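Local coordinates for protein alpha-1,4-endofucoidanase (Mariniflexile fucanivorans, PDB 6DLH) that hydrolyses fucoidan from within the chain at alpha-1,4 linkages, as a retaining glycoside hydrolase of family 107 that also binds calcium ions, at residues 278-283 / 313-318; 359-364 / 402-407; 380-385 / 395-400. All coordinates share one frame; numbering follows the deposited sequence.

Contact 1: residues 278-283 / 313-318. With EDO (1,2-ethanediol), chain B.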
# COMPACT_ATOMS: atom_id res chain seq x y z
N GLY A 278 18.22 3.13 -31.27
CA GLY A 278 18.93 4.24 -30.66
C GLY A 278 18.90 4.17 -29.14
O GLY A 278 19.02 3.09 -28.57
N ASN A 279 18.72 5.33 -28.51
CA ASN A 279 18.61 5.39 -27.06
C ASN A 279 17.26 4.79 -26.67
O ASN A 279 16.21 5.21 -27.15
CB ASN A 279 18.85 6.80 -26.53
CG ASN A 279 19.11 6.83 -25.03
OD1 ASN A 279 18.43 6.16 -24.26
ND2 ASN A 279 20.10 7.61 -24.62
N PRO A 280 17.26 3.73 -25.82
CA PRO A 280 16.01 3.10 -25.39
C PRO A 280 15.20 3.97 -24.42
O PRO A 280 14.08 3.60 -24.07
CB PRO A 280 16.48 1.83 -24.67
CG PRO A 280 17.87 2.17 -24.19
CD PRO A 280 18.45 3.06 -25.28
N PHE A 281 15.78 5.10 -23.98
CA PHE A 281 15.08 5.99 -23.08
C PHE A 281 14.72 7.29 -23.80
O PHE A 281 15.58 7.93 -24.40
CB PHE A 281 15.92 6.28 -21.83
CG PHE A 281 16.48 5.06 -21.13
CD1 PHE A 281 15.64 4.15 -20.50
CD2 PHE A 281 17.85 4.84 -21.09
CE1 PHE A 281 16.16 3.03 -19.87
CE2 PHE A 281 18.36 3.71 -20.46
CZ PHE A 281 17.52 2.82 -19.84
N THR A 282 13.43 7.65 -23.75
CA THR A 282 12.99 8.99 -24.09
C THR A 282 13.85 10.01 -23.34
O THR A 282 14.18 9.82 -22.17
CB THR A 282 11.48 9.14 -23.81
OG1 THR A 282 10.80 8.32 -24.76
CG2 THR A 282 10.98 10.57 -23.95
N SER A 283 14.24 11.08 -24.04
CA SER A 283 15.19 12.06 -23.54
C SER A 283 14.71 12.69 -22.23
O SER A 283 13.52 12.87 -22.00
CB SER A 283 15.46 13.12 -24.58
OG SER A 283 16.70 13.75 -24.32
N HIS A 313 16.31 -6.54 -23.80
CA HIS A 313 17.63 -6.96 -23.36
C HIS A 313 18.69 -5.97 -23.84
O HIS A 313 19.65 -5.71 -23.12
CB HIS A 313 17.96 -8.42 -23.74
CG HIS A 313 19.23 -8.85 -23.08
ND1 HIS A 313 20.46 -8.83 -23.74
CD2 HIS A 313 19.49 -9.22 -21.81
CE1 HIS A 313 21.40 -9.22 -22.90
NE2 HIS A 313 20.83 -9.45 -21.71
N ASP A 314 18.50 -5.41 -25.04
CA ASP A 314 19.38 -4.36 -25.55
C ASP A 314 19.29 -3.11 -24.67
O ASP A 314 20.25 -2.35 -24.59
CB ASP A 314 19.10 -4.01 -27.02
CG ASP A 314 19.56 -5.10 -27.97
OD1 ASP A 314 20.32 -5.99 -27.51
OD2 ASP A 314 19.15 -5.07 -29.15
N LEU A 315 18.13 -2.88 -24.04
CA LEU A 315 17.98 -1.76 -23.13
C LEU A 315 18.90 -1.96 -21.93
O LEU A 315 19.56 -1.04 -21.47
CB LEU A 315 16.51 -1.62 -22.71
CG LEU A 315 16.16 -0.43 -21.82
CD1 LEU A 315 14.68 -0.08 -21.95
CD2 LEU A 315 16.49 -0.72 -20.36
N VAL A 316 18.93 -3.19 -21.42
CA VAL A 316 19.73 -3.52 -20.26
C VAL A 316 21.22 -3.45 -20.62
O VAL A 316 22.02 -2.93 -19.85
CB VAL A 316 19.26 -4.87 -19.69
CG1 VAL A 316 20.36 -5.90 -19.51
CG2 VAL A 316 18.41 -4.72 -18.44
N VAL A 317 21.57 -3.92 -21.83
CA VAL A 317 22.95 -3.84 -22.30
C VAL A 317 23.35 -2.38 -22.45
O VAL A 317 24.46 -2.01 -22.09
CB VAL A 317 23.17 -4.66 -23.59
CG1 VAL A 317 24.54 -4.41 -24.21
CG2 VAL A 317 22.99 -6.15 -23.33
N PHE A 318 22.42 -1.54 -22.95
CA PHE A 318 22.64 -0.11 -23.07
C PHE A 318 23.06 0.50 -21.73
O PHE A 318 23.90 1.41 -21.69
CB PHE A 318 21.39 0.61 -23.59
CG PHE A 318 21.59 2.08 -23.91
CD1 PHE A 318 22.02 2.48 -25.17
CD2 PHE A 318 21.36 3.05 -22.96
CE1 PHE A 318 22.21 3.82 -25.47
CE2 PHE A 318 21.55 4.40 -23.25
CZ PHE A 318 21.98 4.78 -24.50
C1 EDO B . 19.72 -0.84 -29.02
O1 EDO B . 20.98 -1.46 -28.73
C2 EDO B . 19.26 -0.08 -27.80
O2 EDO B . 17.89 0.22 -27.99
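Pro280 lies over one face of the Phe318 ring in a CH-pi contact. It pins the loop after strand 266-269 to helix 307-321 in the barrel-like catalytic domain of this family 107 enzyme. Pro280 CD stands 3.5 Å from the centroid of the Phe318 ring and 10° off the ring normal, so it sits almost over the centre. One helical turn earlier, Leu315 packs on the same proline further along its ring: Pro280 CB meets Leu315 CG at 3.7 Å. Phe281 fills in beside both helix residues. Its CZ touches Leu315 CD2 at 3.7 Å, the two side chains crossing at about a right angle, and its CE2 comes obliquely to Phe318 CD2 at 4.0 Å. With chi1 at -173°, Phe318 CG is anti to its backbone N, which sends the ring out across the loop. There CZ meets the amide of Asn279, whose ND2 is 3.4 Å from Phe318 CZ.

The second shell fixes that amide. Asn279 ND2 donates to Ala326 O and to Asp329 OD2, close to Phe327 and Asp330 of a calcium site. Asn279 OD1 closes an Asx turn, accepting from Phe281 N at 2.9 Å. This sets the loop backbone that carries Pro280 and Phe281. At the margin, a 1,2-ethanediol, probably from the crystallisation liquor, donates from its O2 to Gly278 O at 3.1 Å.

Contact 2: residues 359-364 / 402-407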
# COMPACT_ATOMS: atom_id res chain seq x y z
N LEU A 359 11.08 -14.65 -17.56
CA LEU A 359 12.49 -14.99 -17.73
C LEU A 359 12.79 -16.29 -16.98
O LEU A 359 12.17 -16.58 -15.96
CB LEU A 359 13.37 -13.86 -17.19
CG LEU A 359 13.30 -12.53 -17.95
CD1 LEU A 359 14.27 -11.50 -17.39
CD2 LEU A 359 13.54 -12.72 -19.44
N THR A 360 13.73 -17.08 -17.51
CA THR A 360 14.26 -18.22 -16.77
C THR A 360 15.09 -17.67 -15.61
O THR A 360 15.48 -16.50 -15.65
CB THR A 360 15.16 -19.10 -17.66
OG1 THR A 360 16.26 -18.28 -18.05
CG2 THR A 360 14.46 -19.68 -18.87
N ASP A 361 15.36 -18.51 -14.61
CA ASP A 361 16.21 -18.14 -13.49
C ASP A 361 17.53 -17.56 -14.02
O ASP A 361 17.95 -16.49 -13.59
CB ASP A 361 16.47 -19.32 -12.55
CG ASP A 361 15.23 -19.87 -11.87
OD1 ASP A 361 14.15 -19.27 -12.02
OD2 ASP A 361 15.36 -20.90 -11.17
N GLU A 362 18.16 -18.28 -14.96
CA GLU A 362 19.44 -17.85 -15.53
C GLU A 362 19.31 -16.48 -16.21
O GLU A 362 20.17 -15.63 -16.05
CB GLU A 362 19.96 -18.90 -16.52
CG GLU A 362 21.32 -18.56 -17.10
N GLN A 363 18.24 -16.29 -17.00
CA GLN A 363 18.02 -15.03 -17.69
C GLN A 363 17.79 -13.91 -16.68
O GLN A 363 18.32 -12.82 -16.85
CB GLN A 363 16.86 -15.15 -18.68
CG GLN A 363 17.21 -15.87 -19.98
CD GLN A 363 15.95 -16.29 -20.72
OE1 GLN A 363 14.85 -16.19 -20.19
NE2 GLN A 363 16.12 -16.76 -21.95
N PHE A 364 17.02 -14.19 -15.62
CA PHE A 364 16.70 -13.18 -14.63
C PHE A 364 17.97 -12.61 -14.00
O PHE A 364 18.12 -11.40 -13.90
CB PHE A 364 15.76 -13.71 -13.55
CG PHE A 364 15.21 -12.62 -12.67
CD1 PHE A 364 14.07 -11.92 -13.04
CD2 PHE A 364 15.84 -12.28 -11.48
CE1 PHE A 364 13.57 -10.89 -12.24
CE2 PHE A 364 15.35 -11.25 -10.69
CZ PHE A 364 14.21 -10.56 -11.07
N LEU A 402 10.53 -14.87 -5.39
CA LEU A 402 11.49 -15.02 -4.30
C LEU A 402 12.67 -15.87 -4.77
O LEU A 402 13.82 -15.48 -4.59
CB LEU A 402 10.80 -15.62 -3.06
CG LEU A 402 11.70 -15.82 -1.83
CD1 LEU A 402 12.25 -14.50 -1.33
CD2 LEU A 402 10.95 -16.52 -0.70
N ASN A 403 12.36 -17.01 -5.41
CA ASN A 403 13.37 -17.90 -5.97
C ASN A 403 14.36 -17.10 -6.83
O ASN A 403 15.57 -17.13 -6.59
CB ASN A 403 12.71 -19.03 -6.76
CG ASN A 403 13.69 -19.88 -7.54
OD1 ASN A 403 14.46 -20.63 -6.96
ND2 ASN A 403 13.64 -19.78 -8.86
N GLN A 404 13.83 -16.34 -7.80
CA GLN A 404 14.67 -15.63 -8.75
C GLN A 404 15.51 -14.55 -8.06
O GLN A 404 16.70 -14.40 -8.35
CB GLN A 404 13.83 -15.09 -9.91
CG GLN A 404 13.10 -16.17 -10.70
CD GLN A 404 12.64 -15.70 -12.06
OE1 GLN A 404 12.09 -14.60 -12.21
NE2 GLN A 404 12.85 -16.53 -13.07
N PHE A 405 14.87 -13.82 -7.14
CA PHE A 405 15.52 -12.77 -6.36
C PHE A 405 16.61 -13.33 -5.46
O PHE A 405 17.66 -12.71 -5.29
CB PHE A 405 14.47 -11.93 -5.62
CG PHE A 405 14.33 -10.53 -6.17
CD1 PHE A 405 13.55 -10.28 -7.29
CD2 PHE A 405 15.04 -9.48 -5.62
CE1 PHE A 405 13.47 -9.00 -7.82
CE2 PHE A 405 14.96 -8.20 -6.15
CZ PHE A 405 14.16 -7.96 -7.26
N GLU A 406 16.39 -14.53 -4.90
CA GLU A 406 17.38 -15.18 -4.05
C GLU A 406 18.60 -15.60 -4.88
O GLU A 406 19.73 -15.37 -4.46
CB GLU A 406 16.77 -16.35 -3.29
CG GLU A 406 15.90 -15.93 -2.11
CD GLU A 406 16.60 -15.38 -0.89
OE1 GLU A 406 17.84 -15.22 -0.92
OE2 GLU A 406 15.91 -15.12 0.12
N LEU A 407 18.37 -16.21 -6.05
CA LEU A 407 19.48 -16.58 -6.92
C LEU A 407 20.27 -15.33 -7.30
O LEU A 407 21.49 -15.33 -7.23
CB LEU A 407 18.94 -17.32 -8.16
CG LEU A 407 18.33 -18.70 -7.89
CD1 LEU A 407 17.62 -19.25 -9.12
CD2 LEU A 407 19.38 -19.68 -7.38
O HOH W 1 11.18 -13.71 -14.65
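Gln404 of helix 399-415 reaches across to the start of helix 361-372 and grips it beside an N-terminal capping box. In that box Thr360 OG1 accepts from Gln363 N, and Gln363 OE1 accepts from Thr360 N. The two helices flank the barrel of the catalytic domain.

Gln404 CB lies over one face of the Phe364 ring, offset toward its rim, in a CH-pi contact. Its CG passes Asp361 OD1 at 3.5 Å. The chain then runs on extended, with chi2 at -162°, which carries the amide past Asp361 to the residues just ahead of the helix. There NE2 uses two bonds. It donates to Leu359 O at 3.0 Å, coming from above the carbonyl plane, and to Asp361 OD1 at 3.2 Å, on the anti lone pair. Both acceptors lie almost in the amide plane, so the amide can turn little without losing one of them. OE1 sits 3.4 Å from Phe364 CD1. It accepts from Gln346 NE2, and a water lies between it and Leu359 N. A leucine in place of Gln404 would probably leave Leu359 O and Asp361 OD1 without this donor, and the carboxylate to its bond with Asn403.

The neighbouring Asn403 holds the other carboxylate oxygen. Its ND2 donates to Asp361 OD2 at 3.1 Å, from above the carboxylate plane. On the inner side, Phe405 CE1 touches the edge of the Phe364 ring at CZ, 3.7 Å away. The ring planes are inclined at 53°. Phe405 also packs on Leu46 and Met48 of strand 46-49. On the outer side, Leu407 CD1 covers Asp361 and lies 3.6 Å from Asp361 CB.

Contact 3: residues 380-385 / 395-400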
# COMPACT_ATOMS: atom_id res chain seq x y z
N TRP A 380 12.42 -3.93 -10.34
CA TRP A 380 11.68 -5.07 -10.85
C TRP A 380 10.22 -4.93 -10.44
O TRP A 380 9.92 -4.65 -9.28
CB TRP A 380 12.27 -6.40 -10.37
CG TRP A 380 13.39 -6.86 -11.26
CD1 TRP A 380 14.73 -6.80 -11.00
CD2 TRP A 380 13.26 -7.41 -12.58
NE1 TRP A 380 15.44 -7.30 -12.05
CE2 TRP A 380 14.56 -7.67 -13.04
CE3 TRP A 380 12.17 -7.71 -13.40
CZ2 TRP A 380 14.79 -8.25 -14.29
CZ3 TRP A 380 12.39 -8.28 -14.63
CH2 TRP A 380 13.69 -8.53 -15.07
N GLY A 381 9.33 -5.11 -11.42
CA GLY A 381 7.94 -5.36 -11.12
C GLY A 381 7.80 -6.78 -10.58
O GLY A 381 7.62 -7.72 -11.36
N THR A 382 7.89 -6.90 -9.25
CA THR A 382 7.88 -8.17 -8.53
C THR A 382 6.44 -8.54 -8.19
O THR A 382 5.75 -7.76 -7.54
CB THR A 382 8.71 -8.07 -7.24
OG1 THR A 382 8.24 -6.96 -6.47
CG2 THR A 382 10.19 -7.92 -7.50
N PRO A 383 5.95 -9.73 -8.59
CA PRO A 383 4.55 -10.10 -8.37
C PRO A 383 4.22 -10.63 -6.96
O PRO A 383 4.91 -11.50 -6.42
CB PRO A 383 4.34 -11.24 -9.38
CG PRO A 383 5.70 -11.90 -9.49
CD PRO A 383 6.70 -10.78 -9.30
N LEU A 384 3.13 -10.11 -6.39
CA LEU A 384 2.56 -10.65 -5.17
C LEU A 384 1.51 -11.68 -5.55
O LEU A 384 1.05 -11.71 -6.69
CB LEU A 384 1.95 -9.50 -4.37
CG LEU A 384 2.89 -8.33 -4.06
CD1 LEU A 384 2.13 -7.20 -3.38
CD2 LEU A 384 4.08 -8.79 -3.23
N VAL A 385 1.12 -12.52 -4.59
CA VAL A 385 0.22 -13.64 -4.87
C VAL A 385 -1.19 -13.16 -5.24
O VAL A 385 -1.76 -13.66 -6.20
CB VAL A 385 0.22 -14.65 -3.70
CG1 VAL A 385 -0.97 -15.61 -3.75
CG2 VAL A 385 1.53 -15.42 -3.64
N LEU A 395 -0.23 -10.39 0.27
CA LEU A 395 0.65 -9.32 -0.17
C LEU A 395 2.10 -9.72 0.08
O LEU A 395 2.90 -8.93 0.58
CB LEU A 395 0.26 -8.02 0.55
CG LEU A 395 -1.18 -7.54 0.30
CD1 LEU A 395 -1.45 -6.27 1.09
CD2 LEU A 395 -1.42 -7.29 -1.18
N THR A 396 2.43 -10.96 -0.30
CA THR A 396 3.80 -11.45 -0.29
C THR A 396 4.11 -11.98 -1.70
O THR A 396 3.19 -12.15 -2.49
CB THR A 396 3.99 -12.50 0.81
OG1 THR A 396 3.02 -13.53 0.60
CG2 THR A 396 3.87 -11.93 2.21
N LEU A 397 5.40 -12.24 -1.98
CA LEU A 397 5.86 -12.62 -3.31
C LEU A 397 5.32 -13.99 -3.69
O LEU A 397 5.22 -14.89 -2.85
CB LEU A 397 7.40 -12.67 -3.34
CG LEU A 397 8.15 -11.35 -3.19
CD1 LEU A 397 9.65 -11.62 -3.12
CD2 LEU A 397 7.84 -10.39 -4.32
N GLN A 398 4.99 -14.13 -4.97
CA GLN A 398 4.94 -15.43 -5.62
C GLN A 398 6.23 -16.18 -5.30
O GLN A 398 7.33 -15.63 -5.39
CB GLN A 398 4.83 -15.26 -7.14
CG GLN A 398 3.43 -14.86 -7.60
CD GLN A 398 2.45 -16.01 -7.54
OE1 GLN A 398 2.78 -17.13 -7.15
NE2 GLN A 398 1.22 -15.74 -7.95
N PRO A 399 6.14 -17.47 -4.91
CA PRO A 399 7.33 -18.27 -4.60
C PRO A 399 8.41 -18.17 -5.67
O PRO A 399 9.59 -18.10 -5.34
CB PRO A 399 6.75 -19.69 -4.48
CG PRO A 399 5.35 -19.46 -3.96
CD PRO A 399 4.89 -18.23 -4.71
N TYR A 400 8.02 -18.12 -6.96
CA TYR A 400 9.02 -18.08 -8.02
C TYR A 400 9.81 -16.77 -8.00
O TYR A 400 11.00 -16.75 -8.31
CB TYR A 400 8.45 -18.38 -9.41
CG TYR A 400 7.67 -17.26 -10.04
CD1 TYR A 400 8.31 -16.17 -10.62
CD2 TYR A 400 6.29 -17.28 -10.04
CE1 TYR A 400 7.59 -15.12 -11.17
CE2 TYR A 400 5.55 -16.25 -10.61
CZ TYR A 400 6.21 -15.18 -11.19
OH TYR A 400 5.46 -14.19 -11.75
O HOH W 2 0.01 -13.30 -8.72
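Leu384 and Leu397 pair backbone to backbone as a non-hydrogen-bonded antiparallel bridge, their side chains diverging. The bridge is isolated, with a backbone hydrogen bond on either side. Gln398 N donates to Pro383 O at 3.0 Å, and Val385 N donates to Thr396 O at 3.0 Å. Two CA-H...O contacts accompany the bridge, with Leu384 CA 3.1 Å from Thr396 O and Leu397 CA set against Pro383 O. The bridge joins the chain leaving strand 377-379 to the lead-in of helix 399-415.

The inner part is tight. Leu384 CD2 lies against the backbone of Thr396, 3.5 Å from Thr396 C. Leu397 points mostly away from segment 380-385, yet its CD2 comes back to touch Thr382 CB at 3.8 Å. Thr382 OG1 has its own partner, Leu49 N. At the far end the Pro383 ring meets the hydroxyl end of Tyr400, with Pro383 CG 3.7 Å from Tyr400 CZ. With chi1 at 76°, Tyr400 CG sits between the backbone N and the carbonyl carbon, which brings the ring to the proline. Its OH is hydrogen-bonded to Gly354 O.

The other side is looser and wetter. Val385 and Gln398 are both partly exposed. The Gln398 chain bends at chi2, -75°, so its amide lies alongside Val385 without a direct polar bond. Instead a water donates to Leu384 O and accepts from Gln398 NE2, at 2.8 Å from the NE2.

Around this bridge, Leu397 packs on Phe68 of helix 66-71 and on Met48 of strand 46-49. Thr396 rests on the same helix, while Thr382 touches Met48 and Phe405 of helix 399-415.

From the N terminus, contact 1 comes first. It closes the loop that runs from after strand 266-269 into helix 307-321, and it is complete before contact 2 opens. Contact 2 joins the start of helix 361-372 to helix 399-415. Contact 3 is nested inside the loop so closed, where strand 377-379 leads out and the chain returns to helix 399-415, which both contacts share. Contacts 2 and 3 touch directly: Phe364 CE1 is 3.5 Å from Trp380 CE2, and Leu359 CD1 is 3.8 Å from Trp380 CH2. Contact 1 stays separate, its nearest atoms about 6 Å from those of contact 2. It ties a loop to helix 307-321; contacts 2 and 3 both fasten helix 399-415.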